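Local coordinates for protein fimbrial subunit type 1 (Actinomyces oris, PDB 3UXF) that serves as the major structural subunit of the type 1 fimbriae carried on the surface of this Gram-positive oral bacterium, at residues Leu358-Thr363 with Asn373-Gln378; Ala389-Ser394 with Ala460-Phe465; Val401-Leu404 with Glu409-Phe412; Val420-Leu425 with Tyr445-Thr450. All coordinates share one frame; numbering follows the deposited sequence.

Interaction 1 (Leu358-Thr363 with Asn373-Gln378); sequences LTKTGT and NGAQFQ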
# COMPACT_ATOMS: atom_id res chain seq x y z
N LEU A 358 -26.95 -22.75 -0.59
CA LEU A 358 -27.75 -23.20 -1.71
C LEU A 358 -28.93 -23.96 -1.12
O LEU A 358 -28.74 -24.94 -0.40
CB LEU A 358 -26.89 -24.10 -2.59
CG LEU A 358 -27.43 -24.59 -3.94
CD1 LEU A 358 -26.28 -25.26 -4.72
CD2 LEU A 358 -28.56 -25.58 -3.77
N THR A 359 -30.15 -23.50 -1.43
CA THR A 359 -31.36 -24.24 -1.06
C THR A 359 -31.96 -24.89 -2.29
O THR A 359 -32.20 -24.23 -3.31
CB THR A 359 -32.42 -23.31 -0.46
OG1 THR A 359 -31.91 -22.77 0.76
CG2 THR A 359 -33.74 -24.09 -0.16
N LYS A 360 -32.19 -26.19 -2.20
CA LYS A 360 -32.76 -26.94 -3.31
C LYS A 360 -34.24 -27.17 -3.09
O LYS A 360 -34.66 -27.59 -2.01
CB LYS A 360 -32.04 -28.28 -3.48
CG LYS A 360 -32.51 -29.08 -4.68
CD LYS A 360 -32.03 -28.46 -5.98
CE LYS A 360 -32.26 -29.40 -7.16
NZ LYS A 360 -33.69 -29.45 -7.56
N THR A 361 -35.03 -26.89 -4.11
CA THR A 361 -36.47 -27.12 -4.04
C THR A 361 -36.96 -27.64 -5.38
O THR A 361 -36.17 -28.04 -6.23
CB THR A 361 -37.23 -25.85 -3.63
OG1 THR A 361 -38.57 -26.20 -3.26
CG2 THR A 361 -37.27 -24.85 -4.77
N GLY A 362 -38.28 -27.65 -5.56
CA GLY A 362 -38.86 -28.13 -6.79
C GLY A 362 -40.16 -27.40 -7.09
O GLY A 362 -40.73 -26.77 -6.20
N THR A 363 -40.62 -27.49 -8.33
CA THR A 363 -41.88 -26.86 -8.69
C THR A 363 -43.06 -27.45 -7.94
O THR A 363 -44.10 -26.80 -7.83
CB THR A 363 -42.15 -26.92 -10.20
OG1 THR A 363 -42.13 -28.28 -10.65
CG2 THR A 363 -41.11 -26.10 -10.95
N ASN A 373 -32.71 -33.50 -0.83
CA ASN A 373 -31.33 -33.91 -0.52
C ASN A 373 -30.73 -34.79 -1.60
O ASN A 373 -31.45 -35.44 -2.37
CB ASN A 373 -31.31 -34.66 0.82
CG ASN A 373 -31.59 -33.75 1.99
OD1 ASN A 373 -31.38 -32.53 1.92
ND2 ASN A 373 -32.07 -34.35 3.10
N GLY A 374 -29.40 -34.82 -1.66
CA GLY A 374 -28.69 -35.63 -2.61
C GLY A 374 -28.49 -35.00 -3.98
O GLY A 374 -27.98 -35.64 -4.88
N ALA A 375 -28.92 -33.76 -4.13
CA ALA A 375 -28.61 -33.02 -5.33
C ALA A 375 -27.15 -32.60 -5.24
O ALA A 375 -26.69 -32.19 -4.18
CB ALA A 375 -29.51 -31.76 -5.44
N GLN A 376 -26.42 -32.73 -6.34
CA GLN A 376 -24.99 -32.33 -6.35
C GLN A 376 -24.74 -31.20 -7.32
O GLN A 376 -25.38 -31.11 -8.39
CB GLN A 376 -24.11 -33.54 -6.69
CG GLN A 376 -24.31 -34.67 -5.69
CD GLN A 376 -23.21 -35.69 -5.81
OE1 GLN A 376 -22.83 -36.10 -6.90
NE2 GLN A 376 -22.64 -36.05 -4.67
N PHE A 377 -23.81 -30.34 -6.95
CA PHE A 377 -23.45 -29.20 -7.76
C PHE A 377 -21.96 -29.00 -7.82
O PHE A 377 -21.24 -29.34 -6.88
CB PHE A 377 -24.06 -27.95 -7.14
CG PHE A 377 -25.54 -27.94 -7.16
CD1 PHE A 377 -26.23 -27.31 -8.19
CD2 PHE A 377 -26.27 -28.54 -6.13
CE1 PHE A 377 -27.66 -27.29 -8.22
CE2 PHE A 377 -27.68 -28.53 -6.14
CZ PHE A 377 -28.37 -27.89 -7.19
N GLN A 378 -21.52 -28.41 -8.92
CA GLN A 378 -20.16 -27.90 -9.01
C GLN A 378 -20.28 -26.44 -9.41
O GLN A 378 -21.37 -25.99 -9.79
CB GLN A 378 -19.34 -28.66 -10.05
CG GLN A 378 -19.28 -30.12 -9.65
CD GLN A 378 -18.22 -30.88 -10.40
OE1 GLN A 378 -18.15 -30.84 -11.64
NE2 GLN A 378 -17.37 -31.59 -9.65
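A375 and F377 pack against K360 and L358 across the interior of a β-sandwich with the prealbumin-like fold; strand 344-362 belongs to one sheet and strand 376-385 to the other. No hydrogen bond joins the two segments, and their meeting is wholly apolar. A375, just before its strand begins, presents its methyl to the bent aliphatic chain of K360, with CB 4.0 Å from K360 CE. Q376 turns to the other side of the sheet, where its amide NE2 bonds T413. F377 then brings its ring inward and is met from two directions. Over one face lies L358 CD1, a CH-pi contact 3.7 Å from the ring centroid and 16° off its normal. At the rim and in the ring plane comes K360 CD, 3.9 Å from F377 CZ. The lysine chain starts anti to the backbone N (chi1 -176°) and then bends at chi2 and chi4, which carries it past both residues. Its NZ is joined covalently to D484, the intramolecular isopeptide bond of this domain, beside E449. The nitrogen also keeps a hydrogen bond within its own strand, K360 NZ to T361 O at 3.1 Å, with an N-H···O angle of 160°.

Interaction 2 (Ala389-Ser394 with Ala460-Phe465); sequences ATLRDS and ADPLPF. With CA (calcium ion), chain C; CA (calcium ion), chain B.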
# COMPACT_ATOMS: atom_id res chain seq x y z
N ALA A 389 -25.28 -19.73 -20.12
CA ALA A 389 -23.97 -19.27 -19.74
C ALA A 389 -22.92 -20.11 -20.39
O ALA A 389 -23.15 -21.27 -20.73
CB ALA A 389 -23.81 -19.30 -18.20
N THR A 390 -21.77 -19.50 -20.60
CA THR A 390 -20.58 -20.18 -21.08
C THR A 390 -19.63 -20.43 -19.89
O THR A 390 -19.12 -19.48 -19.27
CB THR A 390 -19.86 -19.33 -22.11
OG1 THR A 390 -20.74 -19.09 -23.22
CG2 THR A 390 -18.61 -20.03 -22.61
N LEU A 391 -19.37 -21.69 -19.58
CA LEU A 391 -18.48 -22.02 -18.47
C LEU A 391 -17.04 -21.73 -18.84
O LEU A 391 -16.59 -21.99 -19.96
CB LEU A 391 -18.60 -23.51 -18.11
CG LEU A 391 -20.03 -23.99 -17.82
CD1 LEU A 391 -19.97 -25.47 -17.46
CD2 LEU A 391 -20.61 -23.15 -16.68
N ARG A 392 -16.30 -21.16 -17.88
CA ARG A 392 -14.87 -20.91 -18.05
C ARG A 392 -14.09 -22.07 -17.41
O ARG A 392 -14.39 -22.53 -16.32
CB ARG A 392 -14.56 -19.54 -17.39
CG ARG A 392 -13.26 -18.80 -17.76
CD ARG A 392 -13.29 -17.28 -17.28
NE ARG A 392 -14.54 -16.59 -17.65
CZ ARG A 392 -15.23 -15.75 -16.86
NH1 ARG A 392 -14.78 -15.43 -15.65
NH2 ARG A 392 -16.38 -15.22 -17.29
N ASP A 393 -13.05 -22.55 -18.09
CA ASP A 393 -12.25 -23.64 -17.59
C ASP A 393 -11.37 -23.17 -16.42
O ASP A 393 -10.59 -22.24 -16.57
CB ASP A 393 -11.38 -24.13 -18.76
CG ASP A 393 -10.47 -25.29 -18.39
OD1 ASP A 393 -10.55 -25.84 -17.28
OD2 ASP A 393 -9.69 -25.69 -19.28
N SER A 394 -11.51 -23.79 -15.26
CA SER A 394 -10.75 -23.36 -14.08
C SER A 394 -9.26 -23.66 -14.17
O SER A 394 -8.47 -23.08 -13.45
CB SER A 394 -11.33 -24.02 -12.83
OG SER A 394 -12.75 -23.79 -12.82
N ALA A 460 -31.42 -27.58 -17.55
CA ALA A 460 -31.08 -27.31 -18.92
C ALA A 460 -29.75 -26.56 -19.06
O ALA A 460 -28.97 -26.83 -19.95
CB ALA A 460 -32.20 -26.54 -19.57
N ASP A 461 -29.54 -25.61 -18.15
CA ASP A 461 -28.45 -24.66 -18.24
C ASP A 461 -27.69 -24.56 -16.92
O ASP A 461 -28.23 -24.92 -15.87
CB ASP A 461 -29.05 -23.27 -18.49
CG ASP A 461 -29.52 -23.08 -19.91
OD1 ASP A 461 -28.84 -23.53 -20.86
OD2 ASP A 461 -30.58 -22.46 -20.07
N PRO A 462 -26.47 -24.01 -16.95
CA PRO A 462 -25.83 -23.54 -15.71
C PRO A 462 -26.65 -22.40 -15.14
O PRO A 462 -27.43 -21.76 -15.87
CB PRO A 462 -24.48 -23.00 -16.16
CG PRO A 462 -24.27 -23.47 -17.57
CD PRO A 462 -25.70 -23.61 -18.14
N LEU A 463 -26.46 -22.13 -13.85
CA LEU A 463 -27.26 -21.13 -13.15
C LEU A 463 -26.35 -20.04 -12.61
O LEU A 463 -25.66 -20.23 -11.61
CB LEU A 463 -27.95 -21.82 -11.98
CG LEU A 463 -28.75 -23.06 -12.38
CD1 LEU A 463 -29.31 -23.73 -11.13
CD2 LEU A 463 -29.86 -22.68 -13.35
N PRO A 464 -26.35 -18.86 -13.25
CA PRO A 464 -25.44 -17.78 -12.85
C PRO A 464 -25.86 -17.18 -11.54
O PRO A 464 -27.06 -17.08 -11.25
CB PRO A 464 -25.56 -16.77 -13.98
CG PRO A 464 -25.99 -17.61 -15.16
CD PRO A 464 -26.95 -18.61 -14.57
N PHE A 465 -24.87 -16.74 -10.78
CA PHE A 465 -25.09 -15.98 -9.54
C PHE A 465 -23.86 -15.19 -9.22
O PHE A 465 -22.79 -15.42 -9.79
CB PHE A 465 -25.45 -16.92 -8.37
CG PHE A 465 -24.28 -17.76 -7.89
CD1 PHE A 465 -23.99 -18.95 -8.53
CD2 PHE A 465 -23.50 -17.37 -6.79
CE1 PHE A 465 -22.91 -19.76 -8.15
CE2 PHE A 465 -22.43 -18.19 -6.39
CZ PHE A 465 -22.14 -19.37 -7.05
CA CA C . -8.94 -27.65 -18.03
CA CA B . -30.30 -22.42 -22.53
O HOH W 1 -26.17 -22.36 -21.35
O HOH W 2 -31.31 -21.94 -24.66
O HOH W 3 -28.87 -23.94 -23.89
O HOH W 4 -31.56 -20.35 -22.03
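Two calcium sites lie at the far ends of this surface contact, whose middle is a small apolar patch made by A389 and L391 against P462 and P464. P462 and A389 share most of it about equally: P462 CG sits 3.8 Å from L391 CD2 and 4.2 Å from the methyl CB of A389, which also reaches P464 CG at 4.1 Å. L391 does not aim straight at its partner; with CG beside the backbone N (chi1 -53°), its CD2 branch swings in to meet the CB-CG side of the P462 ring. In the prealbumin-like β-sandwich, strands 388-391 and 463-465 belong to one sheet without pairing directly, and A389 and P464 both rest on C446 of strand 444-451. One calcium is gripped by both carboxylate oxygens of D461, by three waters and by S387 O. A further water ties this site to the first segment, accepting a hydrogen bond from A389 N at 3.0 Å and lying 3.0 Å from D461 OD1. At the other end D393 also chelates with both oxygens, its OD2 2.4 Å from the second calcium, which is shared with D395, T398, T400 and D402.

Interaction 3 (Val401-Leu404 with Glu409-Phe412); sequences VDPL and EKTF. With CA (calcium ion), chain C.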
# COMPACT_ATOMS: atom_id res chain seq x y z
N VAL A 401 -12.88 -28.97 -19.41
CA VAL A 401 -13.32 -27.76 -18.71
C VAL A 401 -13.54 -28.09 -17.23
O VAL A 401 -14.47 -28.82 -16.88
CB VAL A 401 -14.62 -27.22 -19.32
CG1 VAL A 401 -14.96 -25.87 -18.76
CG2 VAL A 401 -14.49 -27.13 -20.84
N ASP A 402 -12.68 -27.58 -16.35
CA ASP A 402 -12.70 -27.99 -14.95
C ASP A 402 -13.50 -26.99 -14.12
O ASP A 402 -13.43 -25.79 -14.38
CB ASP A 402 -11.30 -28.04 -14.35
CG ASP A 402 -10.38 -28.97 -15.10
OD1 ASP A 402 -10.51 -30.21 -14.95
OD2 ASP A 402 -9.53 -28.46 -15.82
N PRO A 403 -14.20 -27.49 -13.10
CA PRO A 403 -14.87 -26.64 -12.12
C PRO A 403 -13.86 -26.07 -11.13
O PRO A 403 -12.68 -26.47 -11.08
CB PRO A 403 -15.82 -27.61 -11.41
CG PRO A 403 -15.08 -28.92 -11.43
CD PRO A 403 -14.45 -28.92 -12.83
N LEU A 404 -14.33 -25.12 -10.34
CA LEU A 404 -13.50 -24.53 -9.30
C LEU A 404 -13.29 -25.43 -8.10
O LEU A 404 -14.19 -26.18 -7.67
CB LEU A 404 -14.16 -23.24 -8.80
CG LEU A 404 -14.36 -22.13 -9.80
CD1 LEU A 404 -15.15 -21.05 -9.09
CD2 LEU A 404 -13.00 -21.58 -10.28
N GLU A 409 -12.67 -28.40 -2.16
CA GLU A 409 -13.72 -29.27 -2.65
C GLU A 409 -14.22 -28.86 -4.03
O GLU A 409 -14.17 -27.67 -4.36
CB GLU A 409 -14.90 -29.23 -1.68
CG GLU A 409 -14.53 -29.67 -0.26
CD GLU A 409 -14.08 -31.13 -0.19
OE1 GLU A 409 -14.43 -31.94 -1.07
OE2 GLU A 409 -13.35 -31.47 0.77
N LYS A 410 -14.72 -29.82 -4.81
CA LYS A 410 -15.28 -29.47 -6.10
C LYS A 410 -16.75 -29.79 -6.20
O LYS A 410 -17.39 -29.29 -7.12
CB LYS A 410 -14.57 -30.19 -7.26
CG LYS A 410 -13.17 -29.67 -7.54
CD LYS A 410 -12.48 -30.43 -8.68
CE LYS A 410 -11.73 -31.63 -8.12
NZ LYS A 410 -11.31 -32.65 -9.15
N THR A 411 -17.27 -30.61 -5.30
CA THR A 411 -18.66 -31.09 -5.43
C THR A 411 -19.42 -30.82 -4.15
O THR A 411 -18.90 -31.07 -3.05
CB THR A 411 -18.73 -32.59 -5.80
OG1 THR A 411 -18.01 -32.81 -7.02
CG2 THR A 411 -20.18 -33.04 -6.00
N PHE A 412 -20.63 -30.28 -4.26
CA PHE A 412 -21.37 -29.84 -3.09
C PHE A 412 -22.71 -30.55 -3.10
O PHE A 412 -23.43 -30.47 -4.11
CB PHE A 412 -21.50 -28.31 -3.09
CG PHE A 412 -20.19 -27.65 -3.09
CD1 PHE A 412 -19.52 -27.42 -4.28
CD2 PHE A 412 -19.52 -27.41 -1.89
CE1 PHE A 412 -18.21 -26.90 -4.29
CE2 PHE A 412 -18.24 -26.88 -1.88
CZ PHE A 412 -17.58 -26.63 -3.08
CA CA C . -8.94 -27.65 -18.03
O HOH W 5 -16.92 -26.80 -8.01
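K410, L404 and P403 bury most of the surface here, and they do so mainly with aliphatic carbons and a main-chain carbonyl. K410 contributes the largest share. Its CG hangs beside the backbone N (chi1 -71°), which lays the first part of the chain against the opposite segment, with CG 3.6 Å from L404 O. One carbon further on, K410 CD passes P403 CG at 4.1 Å, the lysine chain crossing the pyrrolidine ring obliquely; a bend at chi3 then leads the amino end away. K410 NZ stays 6.3 Å from D402 OD1, so the opposite charges are near without forming a salt bridge. L404 takes part through its backbone carbonyl, while its side chain turns off to pack on L425 of strand 419-426. Both segments come from the connection that follows strand 388-391 of the prealbumin-like domain, the second running into strand 412-413 at F412. The earlier part wraps a calcium ion, which D402 binds with a single oxygen, OD2, at 2.4 Å. No direct hydrogen bond spans the contact. A water lies between the two carbonyls instead, 2.8 Å from L404 O and 2.7 Å from K410 O, placed to bridge them, though it has more acceptors in reach than protons to give; it sits at the edge of the F412 ring, in the ring plane. P403 also leans on Q378 and Y380 of strand 376-385, and T411 OG1 accepts a hydrogen bond from Q378 NE2.

Interaction 4 (Val420-Leu425 with Tyr445-Thr450); sequences VEINYL and YCLVET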
# COMPACT_ATOMS: atom_id res chain seq x y z
N VAL A 420 -27.04 -26.84 1.06
CA VAL A 420 -25.60 -27.09 1.20
C VAL A 420 -24.91 -25.75 1.21
O VAL A 420 -25.36 -24.81 0.53
CB VAL A 420 -25.01 -28.00 0.08
CG1 VAL A 420 -25.16 -27.38 -1.31
CG2 VAL A 420 -23.54 -28.34 0.36
N GLU A 421 -23.86 -25.63 2.00
CA GLU A 421 -23.06 -24.40 1.99
C GLU A 421 -21.88 -24.56 1.06
O GLU A 421 -21.23 -25.62 1.02
CB GLU A 421 -22.55 -24.05 3.39
CG GLU A 421 -23.68 -23.80 4.34
CD GLU A 421 -23.26 -23.20 5.66
OE1 GLU A 421 -22.05 -23.18 5.98
OE2 GLU A 421 -24.17 -22.73 6.38
N ILE A 422 -21.61 -23.51 0.29
CA ILE A 422 -20.44 -23.47 -0.57
C ILE A 422 -19.53 -22.40 0.03
O ILE A 422 -19.79 -21.18 -0.07
CB ILE A 422 -20.83 -23.15 -2.01
CG1 ILE A 422 -21.80 -24.23 -2.53
CG2 ILE A 422 -19.58 -23.07 -2.87
CD1 ILE A 422 -22.33 -23.96 -3.90
N ASN A 423 -18.48 -22.85 0.72
CA ASN A 423 -17.62 -21.97 1.50
C ASN A 423 -16.20 -22.04 1.00
O ASN A 423 -15.60 -23.11 1.13
CB ASN A 423 -17.56 -22.45 2.95
CG ASN A 423 -18.91 -22.43 3.65
OD1 ASN A 423 -19.75 -21.55 3.37
ND2 ASN A 423 -19.12 -23.35 4.56
N TYR A 424 -15.60 -20.97 0.47
CA TYR A 424 -16.20 -19.66 0.28
C TYR A 424 -15.74 -19.15 -1.08
O TYR A 424 -14.74 -19.61 -1.61
CB TYR A 424 -15.71 -18.69 1.36
CG TYR A 424 -15.89 -19.21 2.77
CD1 TYR A 424 -17.04 -18.93 3.48
CD2 TYR A 424 -14.90 -19.97 3.38
CE1 TYR A 424 -17.21 -19.40 4.76
CE2 TYR A 424 -15.07 -20.44 4.66
CZ TYR A 424 -16.23 -20.15 5.35
OH TYR A 424 -16.41 -20.62 6.63
N LEU A 425 -16.48 -18.20 -1.65
CA LEU A 425 -16.15 -17.65 -2.96
C LEU A 425 -15.80 -16.16 -2.89
O LEU A 425 -16.47 -15.40 -2.21
CB LEU A 425 -17.32 -17.85 -3.93
CG LEU A 425 -17.47 -19.25 -4.53
CD1 LEU A 425 -18.89 -19.48 -5.00
CD2 LEU A 425 -16.48 -19.45 -5.66
N TYR A 445 -20.37 -16.23 -11.27
CA TYR A 445 -20.17 -17.66 -11.07
C TYR A 445 -21.39 -18.40 -11.64
O TYR A 445 -22.43 -17.78 -11.87
CB TYR A 445 -20.10 -17.96 -9.57
CG TYR A 445 -18.88 -17.36 -8.93
CD1 TYR A 445 -17.60 -17.71 -9.38
CD2 TYR A 445 -18.98 -16.47 -7.88
CE1 TYR A 445 -16.45 -17.15 -8.79
CE2 TYR A 445 -17.84 -15.90 -7.26
CZ TYR A 445 -16.57 -16.26 -7.73
OH TYR A 445 -15.44 -15.69 -7.17
N CYS A 446 -21.28 -19.71 -11.84
CA CYS A 446 -22.39 -20.54 -12.30
C CYS A 446 -22.44 -21.78 -11.45
O CYS A 446 -21.40 -22.41 -11.23
CB CYS A 446 -22.16 -21.00 -13.78
SG CYS A 446 -22.79 -19.71 -14.94
N LEU A 447 -23.63 -22.15 -10.98
CA LEU A 447 -23.82 -23.52 -10.47
C LEU A 447 -24.09 -24.44 -11.64
O LEU A 447 -24.80 -24.06 -12.56
CB LEU A 447 -25.03 -23.57 -9.56
CG LEU A 447 -24.96 -22.74 -8.29
CD1 LEU A 447 -26.29 -22.80 -7.59
CD2 LEU A 447 -23.82 -23.21 -7.40
N VAL A 448 -23.52 -25.64 -11.63
CA VAL A 448 -23.97 -26.67 -12.55
C VAL A 448 -24.50 -27.80 -11.70
O VAL A 448 -23.80 -28.34 -10.84
CB VAL A 448 -22.81 -27.17 -13.44
CG1 VAL A 448 -23.23 -28.42 -14.22
CG2 VAL A 448 -22.36 -26.03 -14.39
N GLU A 449 -25.76 -28.16 -11.92
CA GLU A 449 -26.33 -29.30 -11.23
C GLU A 449 -25.81 -30.60 -11.87
O GLU A 449 -26.16 -30.94 -12.98
CB GLU A 449 -27.85 -29.22 -11.24
CG GLU A 449 -28.52 -30.28 -10.36
CD GLU A 449 -30.01 -30.03 -10.14
OE1 GLU A 449 -30.48 -28.88 -10.29
OE2 GLU A 449 -30.74 -31.02 -9.79
N THR A 450 -24.93 -31.27 -11.14
CA THR A 450 -24.30 -32.49 -11.65
C THR A 450 -25.01 -33.77 -11.26
O THR A 450 -24.69 -34.80 -11.86
CB THR A 450 -22.79 -32.58 -11.26
OG1 THR A 450 -22.69 -32.49 -9.85
CG2 THR A 450 -22.02 -31.42 -11.87
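L425 and Y445 form the closely fitted end of this contact between the two sheets of the β-sandwich. The leucine lies over one face of the phenol, CD2 4.0 Å from the ring centroid and 17° off its normal, in a CH-pi contact set toward the CZ rim. L425 CB adds a second touch, 3.9 Å from Y445 CE2, so the side chain covers the ring by its root as well as by its tip. The ring is further fixed by its hydroxyl, which is hydrogen-bonded to R426 O. Contact is thinner toward I422 and L447, where single methyls meet, I422 CD1 to L447 CD2 at 3.9 Å. The peptide between N423 and Y424 is cis, which probably explains why I422 and L425, three positions apart, both face inward while N423 and Y424 lie on the outer side. There N423 CB stands 3.3 Å above the centre of the Y424 ring. Here polar groups take over: N423 ND2 donates to E421 OE1 at 3.3 Å, nearly straight at 171°, and E421 also makes a salt bridge with K355. Strand 419-426 pairs with strand 344-362 in one sheet, whereas strand 444-451 runs between strands 376-385 and 463-465 in the other and is stapled to strand 376-385 by the C382-C446 disulfide.

Overall arrangement
From the N-terminal side, interaction 1 closes the short loop between strands 344-362 and 376-385, carrying the chain from one sheet to the other. The 389-394 segment then opens interaction 2, whose wide loop closes only at 460-465 and encloses both remaining contacts. Inside it, interaction 3 closes a short loop just after the calcium-binding residues, and interaction 4 follows in series, again linking the two sheets. Interactions 2 and 3 share one calcium ion and are joined by S394 OG to D402 O. F377 O to F412 N connects interactions 1 and 3, Q376 O to T450 N interactions 1 and 4, and F465 N to Y445 O interactions 2 and 4.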